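Local coordinates for thymidine kinase (Equid herpesvirus 4, PDB 1P73), which catalyses the transfer of the gamma-phosphate of ATP to thymidine, giving dTMP for viral DNA replication through pyrimidine salvage, at residues Y16-S21 with E169-R174; G159-T164 with R281-F286. All coordinates share one frame; numbering follows the deposited sequence.

Contact 1: residues Y16-S21 with E169-R174; sequences YGIGKS and EEHIRR. With 4TA (p1-(5'-adenosyl)p4-(5'-(2'-deoxy-thymidyl))tetraphosphate), chain N.
His-171 carries its CG trans to the backbone N (chi1 -176°), a setting that sends the imidazole out from helix 168-177 to the carbonyl of Tyr-16; a bend at chi3 of Arg-174 brings its guanidinium to the carbonyl of Ile-18. His-171 NE2 donates to Tyr-16 O at 2.7 Å with an N-H...O angle of 156°, the oxygen lying near the ring plane. Ile-18 lies over one face of the same ring, its CG1 3.5 Å from the centroid in a CH-pi contact, for which an aliphatic chain is suited. Because ND1 is hydrogen-bonded to Arg-194, histidine serves here with both nitrogens, which is consistent with a neutral ring protonated at NE2.

The loop gripped this way is the P-loop (Walker A motif) of the kinase. Gly-17 takes a positive phi of 80°, easy for glycine, and its N meets OBC of the bound bisubstrate analogue 4TA at 3.2 Å. Lys-20 N reaches O1B at 3.1 Å, and Lys-20 NZ bonds O2B at 3.3 Å while also paired with Asp-120 and Glu-42. Lacking a side chain, Gly-19 lets the adenine approach to 3.4 Å, measured from its CA to C8A.

Arg-174 uses its flat group in two ways. At the edge, NH1 bonds Ile-18 O at 2.9 Å, and Leu-290 O also accepts from NH1; NE meets the anti lone pair of Glu-170 OE2, a salt bridge that limits rotation. One face lies against the adenine, with N1A 3.6 Å from CZ.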
loop_
_atom_site.group_PDB
_atom_site.type_symbol
_atom_site.label_atom_id
_atom_site.label_comp_id
_atom_site.label_asym_id
_atom_site.label_seq_id
_atom_site.Cartn_x
_atom_site.Cartn_y
_atom_site.Cartn_z
ATOM N N TYR B 16 18.268 13.053 -1.496
ATOM C CA TYR B 16 19.040 13.106 -0.268
ATOM C C TYR B 16 20.311 13.947 -0.404
ATOM O O TYR B 16 20.871 14.092 -1.505
ATOM C CB TYR B 16 19.359 11.697 0.217
ATOM C CG TYR B 16 20.221 10.876 -0.703
ATOM C CD1 TYR B 16 21.618 10.926 -0.614
ATOM C CD2 TYR B 16 19.647 10.016 -1.643
ATOM C CE1 TYR B 16 22.417 10.161 -1.451
ATOM C CE2 TYR B 16 20.439 9.240 -2.484
ATOM C CZ TYR B 16 21.823 9.317 -2.382
ATOM O OH TYR B 16 22.616 8.548 -3.212
ATOM N N GLY B 17 20.753 14.495 0.726
ATOM C CA GLY B 17 21.952 15.315 0.792
ATOM C C GLY B 17 21.792 16.762 0.335
ATOM O O GLY B 17 22.786 17.446 0.084
ATOM N N ILE B 18 20.553 17.233 0.217
ATOM C CA ILE B 18 20.307 18.607 -0.201
ATOM C C ILE B 18 20.216 19.558 0.995
ATOM O O ILE B 18 20.617 20.706 0.898
ATOM C CB ILE B 18 19.060 18.680 -1.102
ATOM C CG1 ILE B 18 19.457 18.415 -2.550
ATOM C CG2 ILE B 18 18.363 20.030 -0.989
ATOM C CD1 ILE B 18 18.309 18.519 -3.558
ATOM N N GLY B 19 19.698 19.066 2.119
ATOM C CA GLY B 19 19.500 19.870 3.315
ATOM C C GLY B 19 18.067 19.860 3.825
ATOM O O GLY B 19 17.575 20.853 4.377
ATOM N N LYS B 20 17.397 18.728 3.643
ATOM C CA LYS B 20 16.003 18.569 4.028
ATOM C C LYS B 20 15.832 18.626 5.525
ATOM O O LYS B 20 15.185 19.530 6.050
ATOM C CB LYS B 20 15.498 17.225 3.550
ATOM C CG LYS B 20 14.238 17.271 2.738
ATOM C CD LYS B 20 13.586 15.906 2.730
ATOM C CE LYS B 20 14.610 14.796 2.524
ATOM N NZ LYS B 20 14.966 14.180 3.829
ATOM N N SER B 21 16.413 17.645 6.206
ATOM C CA SER B 21 16.225 17.479 7.644
ATOM C C SER B 21 16.648 18.697 8.459
ATOM O O SER B 21 15.942 19.102 9.381
ATOM C CB SER B 21 16.961 16.246 8.125
ATOM O OG SER B 21 16.529 15.131 7.377
ATOM N N GLU B 169 26.324 21.247 -8.306
ATOM C CA GLU B 169 27.616 21.589 -7.738
ATOM C C GLU B 169 27.604 21.500 -6.228
ATOM O O GLU B 169 28.383 20.761 -5.639
ATOM C CB GLU B 169 27.932 23.028 -8.109
ATOM C CG GLU B 169 29.189 23.195 -8.927
ATOM C CD GLU B 169 29.044 22.558 -10.277
ATOM O OE1 GLU B 169 28.368 23.143 -11.164
ATOM O OE2 GLU B 169 29.596 21.452 -10.424
ATOM N N GLU B 170 26.701 22.275 -5.626
ATOM C CA GLU B 170 26.592 22.420 -4.180
ATOM C C GLU B 170 26.032 21.166 -3.535
ATOM O O GLU B 170 26.403 20.824 -2.417
ATOM C CB GLU B 170 25.720 23.634 -3.838
ATOM C CG GLU B 170 25.601 23.975 -2.357
ATOM C CD GLU B 170 26.938 24.176 -1.663
ATOM O OE1 GLU B 170 27.916 24.624 -2.322
ATOM O OE2 GLU B 170 27.011 23.887 -0.440
ATOM N N HIS B 171 25.144 20.489 -4.249
ATOM C CA HIS B 171 24.569 19.246 -3.779
ATOM C C HIS B 171 25.635 18.163 -3.591
ATOM O O HIS B 171 25.679 17.516 -2.539
ATOM C CB HIS B 171 23.459 18.794 -4.733
ATOM C CG HIS B 171 22.740 17.560 -4.290
ATOM N ND1 HIS B 171 21.786 16.943 -5.069
ATOM C CD2 HIS B 171 22.831 16.827 -3.153
ATOM C CE1 HIS B 171 21.319 15.886 -4.431
ATOM N NE2 HIS B 171 21.941 15.789 -3.268
ATOM N N ILE B 172 26.490 17.974 -4.602
ATOM C CA ILE B 172 27.594 17.007 -4.522
ATOM C C ILE B 172 28.577 17.426 -3.434
ATOM O O ILE B 172 29.023 16.599 -2.638
ATOM C CB ILE B 172 28.309 16.847 -5.884
ATOM C CG1 ILE B 172 27.364 16.273 -6.949
ATOM C CG2 ILE B 172 29.540 15.948 -5.756
ATOM C CD1 ILE B 172 26.520 15.078 -6.509
ATOM N N ARG B 173 28.886 18.723 -3.412
ATOM C CA ARG B 173 29.698 19.355 -2.377
ATOM C C ARG B 173 29.158 19.074 -0.972
ATOM O O ARG B 173 29.928 18.900 -0.031
ATOM C CB ARG B 173 29.726 20.867 -2.614
ATOM C CG ARG B 173 31.099 21.493 -2.751
ATOM C CD ARG B 173 31.137 22.945 -2.312
ATOM N NE ARG B 173 31.835 23.811 -3.269
ATOM C CZ ARG B 173 31.236 24.516 -4.237
ATOM N NH1 ARG B 173 29.916 24.461 -4.403
ATOM N NH2 ARG B 173 31.967 25.278 -5.045
ATOM N N ARG B 174 27.836 19.047 -0.839
ATOM C CA ARG B 174 27.186 18.808 0.444
ATOM C C ARG B 174 27.311 17.341 0.846
ATOM O O ARG B 174 27.520 17.030 2.017
ATOM C CB ARG B 174 25.716 19.235 0.390
ATOM C CG ARG B 174 25.374 20.415 1.279
ATOM C CD ARG B 174 24.100 21.165 0.886
ATOM N NE ARG B 174 24.313 22.612 0.752
ATOM C CZ ARG B 174 23.356 23.534 0.855
ATOM N NH1 ARG B 174 22.100 23.179 1.099
ATOM N NH2 ARG B 174 23.656 24.820 0.711
HETATM C C5M 4TA N . 12.972 7.221 1.106
HETATM C C5 4TA N . 14.068 6.344 0.580
HETATM C C6 4TA N . 15.383 6.541 0.988
HETATM N N1 4TA N . 16.365 5.751 0.506
HETATM C C1B 4TA N . 17.756 5.940 0.945
HETATM C C2B 4TA N . 18.489 7.085 0.258
HETATM C C3B 4TA N . 19.500 7.549 1.301
HETATM O O3B 4TA N . 20.819 7.084 1.019
HETATM C C4B 4TA N . 19.027 6.963 2.627
HETATM C C5B 4TA N . 18.729 8.044 3.660
HETATM O "O5'" 4TA N . 17.943 9.096 3.090
HETATM P PD 4TA N . 17.890 10.551 3.796
HETATM O O2D 4TA N . 16.941 11.458 3.025
HETATM O O1D 4TA N . 17.691 10.274 5.268
HETATM O OCD 4TA N . 19.411 11.080 3.619
HETATM P PC 4TA N . 19.957 12.489 4.198
HETATM O O1C 4TA N . 19.605 12.591 5.669
HETATM O O2C 4TA N . 21.413 12.544 3.790
HETATM O OBC 4TA N . 19.136 13.615 3.348
HETATM P PB 4TA N . 18.704 15.087 3.858
HETATM O O2B 4TA N . 17.881 14.928 5.098
HETATM O O1B 4TA N . 18.227 15.902 2.683
HETATM O OAB 4TA N . 20.076 15.783 4.245
HETATM P PA 4TA N . 20.385 16.557 5.625
HETATM O O1A 4TA N . 19.241 17.423 6.102
HETATM O O2A 4TA N . 21.030 15.549 6.565
HETATM O OA 4TA N . 21.526 17.529 5.024
HETATM C "C5'" 4TA N . 22.486 17.001 4.093
HETATM C "C4'" 4TA N . 23.935 17.267 4.518
HETATM O "O1'" 4TA N . 24.314 18.610 4.186
HETATM C "C1'" 4TA N . 24.410 19.430 5.356
HETATM C "C2'" 4TA N . 24.091 18.533 6.555
HETATM O "O2'" 4TA N . 24.954 18.767 7.660
HETATM C "C3'" 4TA N . 24.166 17.109 6.012
HETATM O "O3'" 4TA N . 25.451 16.530 6.198
HETATM N N9A 4TA N . 23.405 20.522 5.256
HETATM C C8A 4TA N . 22.059 20.580 5.443
HETATM N N7A 4TA N . 21.583 21.855 5.218
HETATM C C5A 4TA N . 22.725 22.570 4.880
HETATM C C4A 4TA N . 23.795 21.746 4.909
HETATM N N3A 4TA N . 25.055 22.181 4.620
HETATM C C2A 4TA N . 25.242 23.477 4.296
HETATM N N1A 4TA N . 24.191 24.328 4.258
HETATM C C6A 4TA N . 22.926 23.901 4.547
HETATM N N6A 4TA N . 21.859 24.741 4.511
HETATM O "O4'" 4TA N . 17.851 6.189 2.352
HETATM C C2 4TA N . 16.065 4.695 -0.414
HETATM O O2 4TA N . 16.983 3.952 -0.857
HETATM N N3 4TA N . 14.787 4.472 -0.837
HETATM C C4 4TA N . 13.776 5.247 -0.383
HETATM O O4 4TA N . 12.613 5.030 -0.771
#

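Contact 2: residues G159-T164 with R281-F286; sequences GNIVVT and RNLNVF
Ile-161 and Asn-284 stitch two parallel strands together: Ile-161 N donates to Asn-284 O at 2.9 Å, one of four backbone hydrogen bonds across the pair. Asn-284 N bonds Gly-159 O, Phe-286 N bonds Ile-161 O at 3.0 Å, and Val-163 N bonds Phe-286 O, setting Ile-161 beside Val-285 and Val-162 beside Phe-286. Over the segments 159-164 and 283-286 the directions differ by 26° and the axes approach to 4.3 Å.

The apolar, more buried side is the face of Ile-161, Leu-283 and Val-285, and Ile-161 is the residue most covered by the opposing segment. It turns CG1 trans to its backbone N (chi1 177°), leaving CG2 to face the neighbouring strand, where it lies 4.0 Å from Leu-283 CB and equally 4.0 Å from Val-285 CG2. Beta-branched Ile-161 and Val-285 suit the strands, and Leu-283 adds bulk to the same apolar layer, which helix 187-208 covers through its contacts with Val-163 and Val-285.

The other face mixes polar and aromatic groups. Asn-160 is buried yet satisfied, since its ND2 bonds Arg-9 O and its OD1 accepts from Ser-309 N; an amide fits because it can do both. It lies alongside Asn-284, both side chains pointing the same way. With CG beside its backbone N and opposite the carbonyl carbon (chi1 -60°), the Phe-286 ring leans back along the strand, bringing CE1 at its edge 3.9 Å from Asn-160 OD1, while its CB rests against Val-162 CG2 at 3.9 Å. Segment 281-286 carries the more open side: Asn-284, Val-285 and Phe-286 are all partly exposed, against the buried Gly-159 to Val-163. Toward solvent, the partly exposed Asn-282 is tied back by its ND2 to Glu-155 O.

With strand 5-13 bonded in parallel to the far side of 159-164, the pair belongs to the parallel core of the mixed central sheet of the P-loop NTPase fold.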
loop_
_atom_site.group_PDB
_atom_site.type_symbol
_atom_site.label_atom_id
_atom_site.label_comp_id
_atom_site.label_asym_id
_atom_site.label_seq_id
_atom_site.Cartn_x
_atom_site.Cartn_y
_atom_site.Cartn_z
ATOM N N GLY B 159 -3.201 18.779 1.602
ATOM C CA GLY B 159 -1.782 18.491 1.609
ATOM C C GLY B 159 -0.957 19.502 0.849
ATOM O O GLY B 159 -1.427 20.078 -0.122
ATOM N N ASN B 160 0.268 19.734 1.316
ATOM C CA ASN B 160 1.220 20.590 0.615
ATOM C C ASN B 160 2.543 19.877 0.564
ATOM O O ASN B 160 3.022 19.399 1.595
ATOM C CB ASN B 160 1.396 21.941 1.312
ATOM C CG ASN B 160 0.080 22.640 1.555
ATOM O OD1 ASN B 160 -0.442 23.309 0.682
ATOM N ND2 ASN B 160 -0.464 22.480 2.746
ATOM N N ILE B 161 3.124 19.781 -0.632
ATOM C CA ILE B 161 4.441 19.169 -0.766
ATOM C C ILE B 161 5.413 20.216 -1.266
ATOM O O ILE B 161 5.124 20.932 -2.210
ATOM C CB ILE B 161 4.404 17.869 -1.649
ATOM C CG1 ILE B 161 5.806 17.289 -1.850
ATOM C CG2 ILE B 161 3.746 18.113 -2.983
ATOM C CD1 ILE B 161 5.842 15.747 -2.080
ATOM N N VAL B 162 6.546 20.335 -0.588
ATOM C CA VAL B 162 7.609 21.255 -0.983
ATOM C C VAL B 162 8.810 20.434 -1.438
ATOM O O VAL B 162 9.457 19.762 -0.638
ATOM C CB VAL B 162 7.980 22.202 0.185
ATOM C CG1 VAL B 162 9.303 22.899 -0.057
ATOM C CG2 VAL B 162 6.890 23.228 0.392
ATOM N N VAL B 163 9.084 20.449 -2.736
ATOM C CA VAL B 163 10.234 19.711 -3.257
ATOM C C VAL B 163 11.443 20.610 -3.130
ATOM O O VAL B 163 11.393 21.790 -3.487
ATOM C CB VAL B 163 10.028 19.211 -4.710
ATOM C CG1 VAL B 163 11.319 18.671 -5.286
ATOM C CG2 VAL B 163 8.965 18.112 -4.758
ATOM N N THR B 164 12.512 20.082 -2.559
ATOM C CA THR B 164 13.699 20.891 -2.344
ATOM C C THR B 164 14.576 20.833 -3.597
ATOM O O THR B 164 14.735 19.768 -4.202
ATOM C CB THR B 164 14.449 20.422 -1.107
ATOM O OG1 THR B 164 14.975 19.113 -1.338
ATOM C CG2 THR B 164 13.480 20.206 0.028
ATOM N N ARG B 281 -3.624 14.355 -6.974
ATOM C CA ARG B 281 -4.567 15.478 -7.077
ATOM C C ARG B 281 -4.488 16.413 -5.886
ATOM O O ARG B 281 -4.385 17.615 -6.048
ATOM C CB ARG B 281 -6.006 14.934 -7.148
ATOM C CG ARG B 281 -7.043 15.800 -7.879
ATOM C CD ARG B 281 -8.410 15.101 -8.075
ATOM N NE ARG B 281 -8.712 14.597 -9.434
ATOM C CZ ARG B 281 -7.830 14.360 -10.423
ATOM N NH1 ARG B 281 -6.526 14.582 -10.268
ATOM N NH2 ARG B 281 -8.263 13.896 -11.592
ATOM N N ASN B 282 -4.542 15.842 -4.688
ATOM C CA ASN B 282 -4.708 16.615 -3.455
ATOM C C ASN B 282 -3.394 17.154 -2.855
ATOM O O ASN B 282 -3.359 17.606 -1.712
ATOM C CB ASN B 282 -5.475 15.777 -2.416
ATOM C CG ASN B 282 -6.993 15.963 -2.495
ATOM O OD1 ASN B 282 -7.492 16.953 -3.031
ATOM N ND2 ASN B 282 -7.727 15.015 -1.941
ATOM N N LEU B 283 -2.315 17.107 -3.626
ATOM C CA LEU B 283 -1.038 17.619 -3.156
ATOM C C LEU B 283 -0.755 18.960 -3.801
ATOM O O LEU B 283 -0.430 19.019 -4.986
ATOM C CB LEU B 283 0.085 16.637 -3.488
ATOM C CG LEU B 283 0.246 15.430 -2.583
ATOM C CD1 LEU B 283 1.227 14.484 -3.200
ATOM C CD2 LEU B 283 0.726 15.862 -1.207
ATOM N N ASN B 284 -0.897 20.032 -3.028
ATOM C CA ASN B 284 -0.543 21.388 -3.462
ATOM C C ASN B 284 0.997 21.531 -3.496
ATOM O O ASN B 284 1.654 21.430 -2.441
ATOM C CB ASN B 284 -1.197 22.382 -2.500
ATOM C CG ASN B 284 -1.216 23.805 -3.018
ATOM O OD1 ASN B 284 -1.163 24.749 -2.232
ATOM N ND2 ASN B 284 -1.308 23.973 -4.330
ATOM N N VAL B 285 1.567 21.727 -4.696
ATOM C CA VAL B 285 3.026 21.595 -4.925
ATOM C C VAL B 285 3.818 22.913 -4.984
ATOM O O VAL B 285 3.344 23.903 -5.529
ATOM C CB VAL B 285 3.339 20.762 -6.206
ATOM C CG1 VAL B 285 3.060 21.575 -7.487
ATOM C CG2 VAL B 285 4.775 20.249 -6.197
ATOM N N PHE B 286 5.030 22.899 -4.428
ATOM C CA PHE B 286 5.891 24.074 -4.363
ATOM C C PHE B 286 7.366 23.698 -4.515
ATOM O O PHE B 286 7.743 22.541 -4.326
ATOM C CB PHE B 286 5.718 24.799 -3.028
ATOM C CG PHE B 286 4.319 25.296 -2.759
ATOM C CD1 PHE B 286 3.404 24.505 -2.062
ATOM C CD2 PHE B 286 3.930 26.574 -3.160
ATOM C CE1 PHE B 286 2.112 24.972 -1.794
ATOM C CE2 PHE B 286 2.636 27.053 -2.895
ATOM C CZ PHE B 286 1.733 26.256 -2.206
#

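The centres of contacts 1 and 2 lie about 20 Å apart, yet their ends meet at Thr-164, the last residue of 159-164. Its OG1 is 3.5 Å from Ile-18 CG2, and its CG2 is 4.1 Å from Lys-20 CG, both in packing contacts. The chain itself also joins them: strand 159-165 is followed by helix 168-177, which carries His-171 and Arg-174, and strand 283-289 leads straight to Leu-290, beside contact 1. Contact 1 touches the bound 4TA directly. Contact 2 does not touch the ligand; the side chain of Val-163 is about 11 Å from it and about 5 Å from Gly-14 of the ATP site.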